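Local coordinates for protein collectin placenta 1 (PDB 2OX9) that binds the leukocyte cell-surface glycan Lewis(x) as a scavenger receptor, through a C-type lectin carbohydrate-recognition domain that holds calcium ions, at residues 15-20 against 46-51; 73-78 against 105-110; 31-34 against 39-42; 41-46 against 83-88. All coordinates share one frame; numbering follows the deposited sequence.

Contact 1: residues 15-20 against 46-51; sequences KCYYFS and REEQQW. With CA (calcium ion), chain L.
Glu48 OE1 shows how one carboxylate oxygen can serve a metal and a hydroxyl at once: it lies 2.5 Å from the calcium ion and accepts a hydrogen bond from Tyr17 OH, with Tyr17 OH and Glu48 OE1 2.6 Å apart. The hydroxyl comes from above the carboxylate, 39° out of its plane, while the oxygen sits at the edge of the tyrosine ring, close to the ring plane. The ring and carboxylate planes stand steeply to each other, at 78°. Reach explains the rest: Glu48 has its CG opposite the backbone N (chi1 -175°) and a chain extended beyond it, which carries the acid from helix 46-54 across to the ion. Both the metal and the phenol would be expected to favour the charged form of the carboxylate.

One turn further along the helix, Trp51 supplies the apolar half. The CZ3 corner of its six-membered ring lies over one face of Tyr17, off toward the rim, with Trp51 CZ3 3.4 Å from Tyr17 CD1. The same corner meets the edge of Phe19, where Trp51 CZ3 and Phe19 CZ are 3.6 Å apart. Both ring pairs are oblique, so a single corner fills the angle between two rings borne on the same side of strand 15-19. Phe42, Asn44 and Glu129 complete the protein ligands of the ion. The whole is an aromatic cluster joining helix to strand in the C-type lectin fold, set beside a calcium site separate from the one in the glycan pocket.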
# COMPACT_ATOMS: atom_id res chain seq x y z
N LYS A 15 2.87 -10.21 12.89
CA LYS A 15 2.18 -10.13 11.61
C LYS A 15 2.99 -10.81 10.53
O LYS A 15 4.18 -11.07 10.70
CB LYS A 15 1.95 -8.66 11.23
CG LYS A 15 1.06 -7.90 12.19
CD LYS A 15 -0.23 -8.66 12.46
CE LYS A 15 -1.40 -7.71 12.52
NZ LYS A 15 -1.57 -6.98 11.23
N CYS A 16 2.31 -11.11 9.42
CA CYS A 16 2.94 -11.75 8.27
C CYS A 16 2.67 -10.90 7.05
O CYS A 16 1.55 -10.45 6.83
CB CYS A 16 2.38 -13.15 8.04
SG CYS A 16 2.68 -14.28 9.43
N TYR A 17 3.71 -10.71 6.23
CA TYR A 17 3.58 -9.89 5.04
C TYR A 17 4.00 -10.63 3.80
O TYR A 17 4.91 -11.48 3.84
CB TYR A 17 4.45 -8.64 5.17
CG TYR A 17 4.19 -7.81 6.41
CD1 TYR A 17 4.60 -8.26 7.66
CD2 TYR A 17 3.53 -6.59 6.33
CE1 TYR A 17 4.37 -7.50 8.80
CE2 TYR A 17 3.29 -5.82 7.46
CZ TYR A 17 3.71 -6.29 8.70
OH TYR A 17 3.49 -5.53 9.83
N TYR A 18 3.34 -10.30 2.70
CA TYR A 18 3.63 -10.89 1.41
C TYR A 18 4.02 -9.77 0.44
O TYR A 18 3.20 -8.89 0.14
CB TYR A 18 2.41 -11.64 0.88
CG TYR A 18 2.61 -12.20 -0.52
CD1 TYR A 18 3.56 -13.19 -0.76
CD2 TYR A 18 1.86 -11.72 -1.60
CE1 TYR A 18 3.77 -13.69 -2.04
CE2 TYR A 18 2.07 -12.21 -2.89
CZ TYR A 18 3.02 -13.20 -3.10
OH TYR A 18 3.23 -13.70 -4.37
N PHE A 19 5.26 -9.79 -0.02
CA PHE A 19 5.74 -8.79 -0.96
C PHE A 19 5.61 -9.43 -2.34
O PHE A 19 6.44 -10.24 -2.75
CB PHE A 19 7.18 -8.41 -0.62
CG PHE A 19 7.33 -7.80 0.74
CD1 PHE A 19 7.53 -8.61 1.86
CD2 PHE A 19 7.23 -6.43 0.91
CE1 PHE A 19 7.63 -8.06 3.13
CE2 PHE A 19 7.33 -5.86 2.18
CZ PHE A 19 7.53 -6.68 3.30
N SER A 20 4.53 -9.07 -3.03
CA SER A 20 4.18 -9.64 -4.32
C SER A 20 5.18 -9.61 -5.46
O SER A 20 6.03 -8.72 -5.57
CB SER A 20 2.89 -9.00 -4.83
OG SER A 20 3.18 -7.83 -5.57
N ARG A 46 6.64 4.11 12.18
CA ARG A 46 7.91 4.26 11.47
C ARG A 46 8.70 2.94 11.48
O ARG A 46 9.43 2.66 10.53
CB ARG A 46 8.76 5.38 12.09
CG ARG A 46 9.06 5.22 13.56
CD ARG A 46 10.02 6.31 14.04
NE ARG A 46 10.30 6.21 15.47
CZ ARG A 46 11.22 6.93 16.10
NH1 ARG A 46 11.95 7.81 15.43
NH2 ARG A 46 11.41 6.77 17.41
N GLU A 47 8.53 2.13 12.52
CA GLU A 47 9.26 0.87 12.59
C GLU A 47 8.75 -0.10 11.54
O GLU A 47 9.53 -0.80 10.91
CB GLU A 47 9.13 0.21 13.97
CG GLU A 47 9.72 1.02 15.10
CD GLU A 47 8.65 1.64 15.97
OE1 GLU A 47 7.77 2.34 15.42
OE2 GLU A 47 8.70 1.42 17.20
N GLU A 48 7.43 -0.14 11.36
CA GLU A 48 6.85 -1.04 10.36
C GLU A 48 7.23 -0.52 8.97
O GLU A 48 7.49 -1.29 8.05
CB GLU A 48 5.32 -1.10 10.50
CG GLU A 48 4.66 -2.11 9.57
CD GLU A 48 3.15 -2.19 9.73
OE1 GLU A 48 2.56 -3.21 9.30
OE2 GLU A 48 2.54 -1.25 10.27
N GLN A 49 7.27 0.81 8.84
CA GLN A 49 7.62 1.45 7.57
C GLN A 49 9.05 1.12 7.16
O GLN A 49 9.32 0.83 6.00
CB GLN A 49 7.48 2.98 7.69
CG GLN A 49 8.05 3.76 6.52
CD GLN A 49 7.36 3.44 5.21
OE1 GLN A 49 6.13 3.42 5.12
NE2 GLN A 49 8.16 3.22 4.17
N GLN A 50 9.96 1.21 8.13
CA GLN A 50 11.37 0.93 7.89
C GLN A 50 11.59 -0.52 7.49
O GLN A 50 12.37 -0.81 6.57
CB GLN A 50 12.19 1.23 9.14
CG GLN A 50 13.12 2.44 9.02
CD GLN A 50 14.08 2.34 7.84
OE1 GLN A 50 14.80 1.35 7.69
NE2 GLN A 50 14.09 3.37 7.00
N TRP A 51 10.93 -1.43 8.19
CA TRP A 51 11.06 -2.86 7.91
C TRP A 51 10.51 -3.14 6.51
O TRP A 51 11.07 -3.94 5.76
CB TRP A 51 10.26 -3.67 8.94
CG TRP A 51 10.41 -5.15 8.80
CD1 TRP A 51 11.44 -5.91 9.25
CD2 TRP A 51 9.51 -6.04 8.14
NE1 TRP A 51 11.25 -7.23 8.92
CE2 TRP A 51 10.07 -7.33 8.23
CE3 TRP A 51 8.29 -5.87 7.48
CZ2 TRP A 51 9.45 -8.45 7.67
CZ3 TRP A 51 7.67 -6.98 6.92
CH2 TRP A 51 8.25 -8.26 7.02
CA CA L . 0.15 -2.85 9.86
O HOH W 1 0.33 -3.56 11.98
O HOH W 2 -2.17 -2.98 10.32

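Contact 2: residues 73-78 against 105-110; sequences SEWKWL and DCAGLI. With CA (calcium ion), chain I; CA (calcium ion), chain K.
Asp105, Cys106 and Ala107 pass in turn along the outer rim of the Trp75 indole, where a classic beta bulge opens strand 106-109 of the C-type lectin fold: Asp105 and Cys106 both face Phe118. At Asp105 the two ends of the residue do different work. Its carbonyl carbon touches the indole, with Asp105 C 3.7 Å from Trp75 CH2, whereas its side chain leads away to the metals. There OD1 bridges two calcium ions, at 2.4 Å from one and 2.5 Å from the other, and OD2 adds a second bond to the latter at 2.3 Å. Glu72 also serves both ions.

Cys106 follows with its backbone N near the same ring corner, Trp75 CH2, its own side chain turned off toward the disulfide with Cys120. Trp75 also meets Trp88 of the long loop edge-to-face. No hydrogen bond crosses the contact; the metal ligand's backbone instead runs past an aromatic rim.

At Ala107 the approach becomes edgewise. Its N lies near the plane of the indole, and the methyl lies alongside, with Ala107 CB 3.8 Å from Trp75 CZ3.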
# COMPACT_ATOMS: atom_id res chain seq x y z
N SER A 73 -8.70 13.83 -0.86
CA SER A 73 -7.83 14.36 0.19
C SER A 73 -8.05 13.79 1.58
O SER A 73 -7.31 14.11 2.51
CB SER A 73 -7.93 15.89 0.25
OG SER A 73 -7.27 16.46 -0.87
N GLU A 74 -9.07 12.94 1.72
CA GLU A 74 -9.36 12.31 3.00
C GLU A 74 -8.86 10.88 2.90
O GLU A 74 -9.60 9.98 2.50
CB GLU A 74 -10.87 12.33 3.26
CG GLU A 74 -11.32 11.75 4.59
CD GLU A 74 -12.81 11.96 4.82
OE1 GLU A 74 -13.35 11.41 5.81
OE2 GLU A 74 -13.45 12.68 4.02
N TRP A 75 -7.59 10.68 3.24
CA TRP A 75 -6.95 9.37 3.14
C TRP A 75 -7.24 8.45 4.32
O TRP A 75 -7.09 8.83 5.47
CB TRP A 75 -5.43 9.54 2.97
CG TRP A 75 -5.07 10.14 1.65
CD1 TRP A 75 -4.98 11.47 1.34
CD2 TRP A 75 -4.77 9.43 0.44
NE1 TRP A 75 -4.65 11.63 0.02
CE2 TRP A 75 -4.52 10.39 -0.56
CE3 TRP A 75 -4.70 8.07 0.10
CZ2 TRP A 75 -4.19 10.04 -1.88
CZ3 TRP A 75 -4.38 7.72 -1.20
CH2 TRP A 75 -4.12 8.71 -2.18
N LYS A 76 -7.66 7.22 4.02
CA LYS A 76 -7.98 6.24 5.05
C LYS A 76 -7.53 4.87 4.61
O LYS A 76 -7.41 4.61 3.42
CB LYS A 76 -9.50 6.16 5.29
CG LYS A 76 -10.20 7.48 5.56
CD LYS A 76 -11.71 7.25 5.59
CE LYS A 76 -12.47 8.52 5.90
NZ LYS A 76 -13.93 8.26 5.99
N TRP A 77 -7.29 3.99 5.57
CA TRP A 77 -6.89 2.63 5.27
C TRP A 77 -8.16 1.88 4.88
O TRP A 77 -9.27 2.32 5.20
CB TRP A 77 -6.22 1.99 6.49
CG TRP A 77 -4.94 2.68 6.87
CD1 TRP A 77 -4.74 3.53 7.93
CD2 TRP A 77 -3.69 2.62 6.18
NE1 TRP A 77 -3.45 4.00 7.93
CE2 TRP A 77 -2.78 3.46 6.87
CE3 TRP A 77 -3.24 1.93 5.04
CZ2 TRP A 77 -1.46 3.63 6.45
CZ3 TRP A 77 -1.92 2.11 4.62
CH2 TRP A 77 -1.05 2.95 5.33
N LEU A 78 -8.01 0.76 4.20
CA LEU A 78 -9.16 -0.01 3.75
C LEU A 78 -10.17 -0.34 4.83
O LEU A 78 -11.37 -0.50 4.55
CB LEU A 78 -8.68 -1.29 3.08
CG LEU A 78 -7.91 -1.02 1.79
CD1 LEU A 78 -7.56 -2.35 1.14
CD2 LEU A 78 -8.75 -0.18 0.86
N ASP A 105 -6.11 8.40 -6.49
CA ASP A 105 -6.75 8.09 -5.23
C ASP A 105 -6.28 6.81 -4.55
O ASP A 105 -6.92 6.32 -3.62
CB ASP A 105 -8.27 8.02 -5.44
CG ASP A 105 -8.84 9.28 -6.07
OD1 ASP A 105 -8.10 10.29 -6.17
OD2 ASP A 105 -10.04 9.26 -6.45
N CYS A 106 -5.16 6.28 -5.02
CA CYS A 106 -4.61 5.04 -4.48
C CYS A 106 -3.14 5.27 -4.10
O CYS A 106 -2.40 5.88 -4.85
CB CYS A 106 -4.76 3.93 -5.53
SG CYS A 106 -6.49 3.34 -5.67
N ALA A 107 -2.74 4.79 -2.93
CA ALA A 107 -1.37 5.00 -2.46
C ALA A 107 -0.45 3.81 -2.66
O ALA A 107 -0.88 2.66 -2.62
CB ALA A 107 -1.38 5.39 -0.98
N GLY A 108 0.84 4.13 -2.83
CA GLY A 108 1.86 3.11 -3.02
C GLY A 108 3.24 3.60 -2.63
O GLY A 108 3.49 4.80 -2.53
N LEU A 109 4.14 2.64 -2.39
CA LEU A 109 5.51 2.93 -2.00
C LEU A 109 6.43 3.10 -3.21
O LEU A 109 6.45 2.26 -4.11
CB LEU A 109 6.05 1.79 -1.11
CG LEU A 109 5.18 1.38 0.09
CD1 LEU A 109 5.81 0.23 0.85
CD2 LEU A 109 5.04 2.57 1.01
N ILE A 110 7.18 4.20 -3.24
CA ILE A 110 8.11 4.44 -4.34
C ILE A 110 9.55 4.44 -3.81
O ILE A 110 9.85 3.73 -2.85
CB ILE A 110 7.80 5.77 -5.07
CG1 ILE A 110 7.67 6.91 -4.05
CG2 ILE A 110 6.52 5.62 -5.89
CD1 ILE A 110 7.46 8.26 -4.69
CA CA I . -6.87 11.75 -4.70
CA CA K . -10.16 11.58 -6.59
O HOH W 3 -4.47 12.84 -4.51
O HOH W 4 -10.64 13.91 -7.40
O HOH W 5 -11.33 11.40 -4.83

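Contact 3: residues 31-34 against 39-42; sequences LFCE and HLVF. With CA (calcium ion), chain L.
The tight return from helix 26-35 into strand 39-40, an early element of the C-type lectin fold, sets Cys33 against His39 and Leu40. Here the cysteine turns toward the strand and touches it with two atoms. Its CB rests on the backbone of the first strand residue, Cys33 CB being 3.8 Å from His39 C, and its sulfur reaches one branch of the next side chain, with Cys33 SG 3.9 Å from Leu40 CD2. The first torsion (chi1 -65°) places SG opposite the carbonyl carbon of its own residue, where it is joined to Cys128 in a disulfide. The helix is thus tied covalently to strand 125-131, and that strand is hydrogen-bonded to the backbone of His39.

Beyond the sulfur, residues 39-42 are braced from within. His39 ND1 donates to Leu40 O over 2.7 Å, a nearly straight bond (164° at the hydrogen) that lies close to the plane of the imidazole but meets the carbonyl from above, 59° out of its plane. The same nitrogen hangs 3.2 Å over the centre of the Phe42 ring. Phe42 in turn offers its backbone oxygen to the calcium ion, Phe42 O standing 2.3 Å from the metal.

No hydrogen bond links the two segments; they meet by van der Waals contact of a half-cystine with the His39 backbone and a leucine branch. ND1 carries a proton as donor to Leu40 O, which should fix the imidazole's rotation and is consistent with a defined course for the backbone leading to the metal ligand.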
# COMPACT_ATOMS: atom_id res chain seq x y z
N LEU A 31 -8.14 -7.49 -4.13
CA LEU A 31 -8.83 -8.77 -4.26
C LEU A 31 -7.90 -9.95 -3.97
O LEU A 31 -8.31 -10.93 -3.36
CB LEU A 31 -9.38 -8.93 -5.67
CG LEU A 31 -10.29 -10.13 -5.86
CD1 LEU A 31 -11.69 -9.73 -5.43
CD2 LEU A 31 -10.28 -10.58 -7.33
N PHE A 32 -6.66 -9.84 -4.43
CA PHE A 32 -5.66 -10.89 -4.24
C PHE A 32 -5.40 -11.15 -2.76
O PHE A 32 -5.39 -12.29 -2.32
CB PHE A 32 -4.36 -10.48 -4.94
CG PHE A 32 -3.27 -11.49 -4.85
CD1 PHE A 32 -3.03 -12.36 -5.91
CD2 PHE A 32 -2.45 -11.56 -3.72
CE1 PHE A 32 -1.98 -13.29 -5.85
CE2 PHE A 32 -1.40 -12.48 -3.66
CZ PHE A 32 -1.16 -13.34 -4.73
N CYS A 33 -5.17 -10.08 -2.00
CA CYS A 33 -4.92 -10.21 -0.58
C CYS A 33 -6.13 -10.78 0.16
O CYS A 33 -5.99 -11.53 1.13
CB CYS A 33 -4.55 -8.86 0.05
SG CYS A 33 -2.99 -8.12 -0.53
N GLU A 34 -7.33 -10.42 -0.29
CA GLU A 34 -8.55 -10.92 0.36
C GLU A 34 -8.65 -12.44 0.18
O GLU A 34 -9.12 -13.15 1.07
CB GLU A 34 -9.78 -10.23 -0.23
CG GLU A 34 -9.81 -8.73 0.02
CD GLU A 34 -11.00 -8.05 -0.64
OE1 GLU A 34 -11.53 -8.62 -1.61
OE2 GLU A 34 -11.38 -6.95 -0.19
N HIS A 39 -5.08 -8.29 3.94
CA HIS A 39 -5.48 -7.02 3.35
C HIS A 39 -4.25 -6.28 2.83
O HIS A 39 -3.13 -6.54 3.27
CB HIS A 39 -6.20 -6.15 4.39
CG HIS A 39 -5.36 -5.81 5.58
ND1 HIS A 39 -4.42 -4.81 5.57
CD2 HIS A 39 -5.30 -6.37 6.81
CE1 HIS A 39 -3.81 -4.76 6.74
NE2 HIS A 39 -4.33 -5.70 7.51
N LEU A 40 -4.45 -5.37 1.88
CA LEU A 40 -3.32 -4.58 1.39
C LEU A 40 -2.77 -3.93 2.65
O LEU A 40 -3.52 -3.42 3.48
CB LEU A 40 -3.80 -3.53 0.39
CG LEU A 40 -4.04 -4.05 -1.04
CD1 LEU A 40 -4.76 -2.99 -1.86
CD2 LEU A 40 -2.70 -4.40 -1.68
N VAL A 41 -1.45 -3.97 2.80
CA VAL A 41 -0.78 -3.45 3.99
C VAL A 41 -1.17 -2.08 4.56
O VAL A 41 -1.33 -1.09 3.83
CB VAL A 41 0.78 -3.47 3.77
CG1 VAL A 41 1.21 -2.26 2.92
CG2 VAL A 41 1.49 -3.47 5.11
N PHE A 42 -1.34 -2.05 5.88
CA PHE A 42 -1.64 -0.82 6.61
C PHE A 42 -0.34 -0.51 7.35
O PHE A 42 0.11 -1.30 8.18
CB PHE A 42 -2.76 -1.03 7.65
CG PHE A 42 -4.09 -1.42 7.07
CD1 PHE A 42 -5.12 -1.85 7.91
CD2 PHE A 42 -4.32 -1.36 5.70
CE1 PHE A 42 -6.34 -2.23 7.39
CE2 PHE A 42 -5.56 -1.73 5.17
CZ PHE A 42 -6.57 -2.17 6.02
CA CA L . 0.15 -2.85 9.86
O HOH W 1 0.33 -3.56 11.98
O HOH W 2 -2.17 -2.98 10.32

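Contact 4: residues 41-46 against 83-88; sequences VFINSR and VDYKNW. With CA (calcium ion), chain L.
Tyr85 swings its CG to the far side of CA from its own backbone N (chi1 164°), and this lays the phenol ring flat against the chain at Ser45 and Arg46. The peptide link between those two residues covers one face: Ser45 C stands 3.9 Å above the ring centre, and Arg46 N lies 3.7 Å above the plane nearer the rim. Arg46 contributes the start of its side chain, with Arg46 CB 3.9 Å from Tyr85 CE1, before the extended remainder leads off toward solvent.

Ile43 approaches elsewhere. Its carbonyl oxygen meets the ring at the edge, near the plane, Ile43 O being 3.8 Å from Tyr85 CD2, and its CG2 branch touches CE2. That oxygen is buried here without a hydrogen-bonding partner, against the aromatic rim. Between the backbones one water donates to Asn44 O over 2.9 Å and accepts a weak bond from Tyr85 N; no direct hydrogen bond joins the segments.

The far side of the loop is occupied by metal chemistry. Asn44 OD1 binds the calcium ion at 2.6 Å, beside the backbone oxygen of Phe42, and the closeness of these two oxygens reflects their common metal. Ser45 turns its side chain away from Tyr85, and its OG accepts from Glu48 N. The arrangement is a helix N-cap at the end of a calcium-binding loop: the serine starts helix 46-54, which brings in Glu48, while the tyrosine of the 83-88 loop packs on the Ser45–Arg46 peptide.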
# COMPACT_ATOMS: atom_id res chain seq x y z
N VAL A 41 -1.45 -3.97 2.80
CA VAL A 41 -0.78 -3.45 3.99
C VAL A 41 -1.17 -2.08 4.56
O VAL A 41 -1.33 -1.09 3.83
CB VAL A 41 0.78 -3.47 3.77
CG1 VAL A 41 1.21 -2.26 2.92
CG2 VAL A 41 1.49 -3.47 5.11
N PHE A 42 -1.34 -2.05 5.88
CA PHE A 42 -1.64 -0.82 6.61
C PHE A 42 -0.34 -0.51 7.35
O PHE A 42 0.11 -1.30 8.18
CB PHE A 42 -2.76 -1.03 7.65
CG PHE A 42 -4.09 -1.42 7.07
CD1 PHE A 42 -5.12 -1.85 7.91
CD2 PHE A 42 -4.32 -1.36 5.70
CE1 PHE A 42 -6.34 -2.23 7.39
CE2 PHE A 42 -5.56 -1.73 5.17
CZ PHE A 42 -6.57 -2.17 6.02
N ILE A 43 0.26 0.63 7.06
CA ILE A 43 1.52 1.00 7.71
C ILE A 43 1.20 1.97 8.84
O ILE A 43 0.92 3.14 8.60
CB ILE A 43 2.48 1.63 6.68
CG1 ILE A 43 2.65 0.68 5.49
CG2 ILE A 43 3.83 1.93 7.33
CD1 ILE A 43 3.51 1.23 4.37
N ASN A 44 1.26 1.47 10.08
CA ASN A 44 0.91 2.24 11.26
C ASN A 44 2.04 2.87 12.08
O ASN A 44 1.77 3.54 13.07
CB ASN A 44 0.08 1.38 12.21
CG ASN A 44 -0.90 0.47 11.48
OD1 ASN A 44 -0.53 -0.60 10.98
ND2 ASN A 44 -2.15 0.90 11.41
N SER A 45 3.30 2.66 11.70
CA SER A 45 4.40 3.23 12.47
C SER A 45 5.68 3.33 11.67
O SER A 45 5.82 2.72 10.61
CB SER A 45 4.65 2.37 13.71
OG SER A 45 5.12 1.08 13.35
N ARG A 46 6.64 4.11 12.18
CA ARG A 46 7.91 4.26 11.47
C ARG A 46 8.70 2.94 11.48
O ARG A 46 9.43 2.66 10.53
CB ARG A 46 8.76 5.38 12.09
CG ARG A 46 9.06 5.22 13.56
CD ARG A 46 10.02 6.31 14.04
NE ARG A 46 10.30 6.21 15.47
CZ ARG A 46 11.22 6.93 16.10
NH1 ARG A 46 11.95 7.81 15.43
NH2 ARG A 46 11.41 6.77 17.41
N VAL A 83 -5.85 7.99 8.24
CA VAL A 83 -4.40 7.94 8.26
C VAL A 83 -3.85 8.67 9.47
O VAL A 83 -4.28 9.77 9.79
CB VAL A 83 -3.79 8.59 6.99
CG1 VAL A 83 -4.34 7.93 5.77
CG2 VAL A 83 -4.09 10.07 6.96
N ASP A 84 -2.90 8.03 10.15
CA ASP A 84 -2.25 8.58 11.33
C ASP A 84 -0.80 8.82 10.90
O ASP A 84 -0.46 9.90 10.41
CB ASP A 84 -2.29 7.57 12.48
CG ASP A 84 -1.76 8.14 13.78
OD1 ASP A 84 -0.83 8.98 13.72
OD2 ASP A 84 -2.25 7.74 14.85
N TYR A 85 0.05 7.81 11.10
CA TYR A 85 1.45 7.90 10.69
C TYR A 85 1.39 8.09 9.17
O TYR A 85 0.57 7.47 8.52
CB TYR A 85 2.19 6.59 10.99
CG TYR A 85 3.50 6.46 10.25
CD1 TYR A 85 4.65 7.08 10.74
CD2 TYR A 85 3.58 5.79 9.03
CE1 TYR A 85 5.85 7.04 10.03
CE2 TYR A 85 4.78 5.74 8.31
CZ TYR A 85 5.91 6.37 8.81
OH TYR A 85 7.08 6.35 8.11
N LYS A 86 2.26 8.93 8.63
CA LYS A 86 2.28 9.18 7.18
C LYS A 86 3.72 9.27 6.68
O LYS A 86 4.61 9.63 7.44
CB LYS A 86 1.59 10.50 6.84
CG LYS A 86 0.33 10.80 7.62
CD LYS A 86 -0.18 12.20 7.34
CE LYS A 86 -1.31 12.57 8.30
NZ LYS A 86 -1.97 13.87 7.96
N ASN A 87 3.94 8.95 5.41
CA ASN A 87 5.29 9.03 4.86
C ASN A 87 5.25 9.47 3.40
O ASN A 87 5.96 8.92 2.57
CB ASN A 87 5.99 7.67 4.99
CG ASN A 87 7.49 7.74 4.71
OD1 ASN A 87 8.15 8.73 5.03
ND2 ASN A 87 8.04 6.67 4.14
N TRP A 88 4.42 10.46 3.09
CA TRP A 88 4.35 10.96 1.72
C TRP A 88 5.66 11.61 1.35
O TRP A 88 6.32 12.19 2.20
CB TRP A 88 3.27 12.04 1.55
CG TRP A 88 1.87 11.61 1.86
CD1 TRP A 88 1.15 11.92 2.96
CD2 TRP A 88 1.02 10.82 1.03
NE1 TRP A 88 -0.12 11.39 2.87
CE2 TRP A 88 -0.22 10.70 1.69
CE3 TRP A 88 1.17 10.20 -0.22
CZ2 TRP A 88 -1.30 9.99 1.16
CZ3 TRP A 88 0.10 9.49 -0.76
CH2 TRP A 88 -1.12 9.39 -0.07
CA CA L . 0.15 -2.85 9.86
O HOH W 6 -0.72 4.62 12.10
O HOH W 1 0.33 -3.56 11.98
O HOH W 2 -2.17 -2.98 10.32

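Contact 2 is buried among the strands, contact 3 is likewise interior, contact 1 is partly buried, and contact 4 lies at the surface between two loops. Contacts 1, 3 and 4 converge on one calcium ion: contact 1 gives the carboxylate of helix 46-54, contacts 3 and 4 share the Phe42 carbonyl, and contact 4 adds a side-chain amide. Contact 2 lies across the chain's centre from contact 1 and holds two other calcium ions, although Trp77 packs from it onto Val41 and Phe42. Chemistry follows place: disulfide and apolar branch in contact 3, indole rim on backbone in contact 2, hydroxyl and rings in contact 1, ring face and bridging water in contact 4.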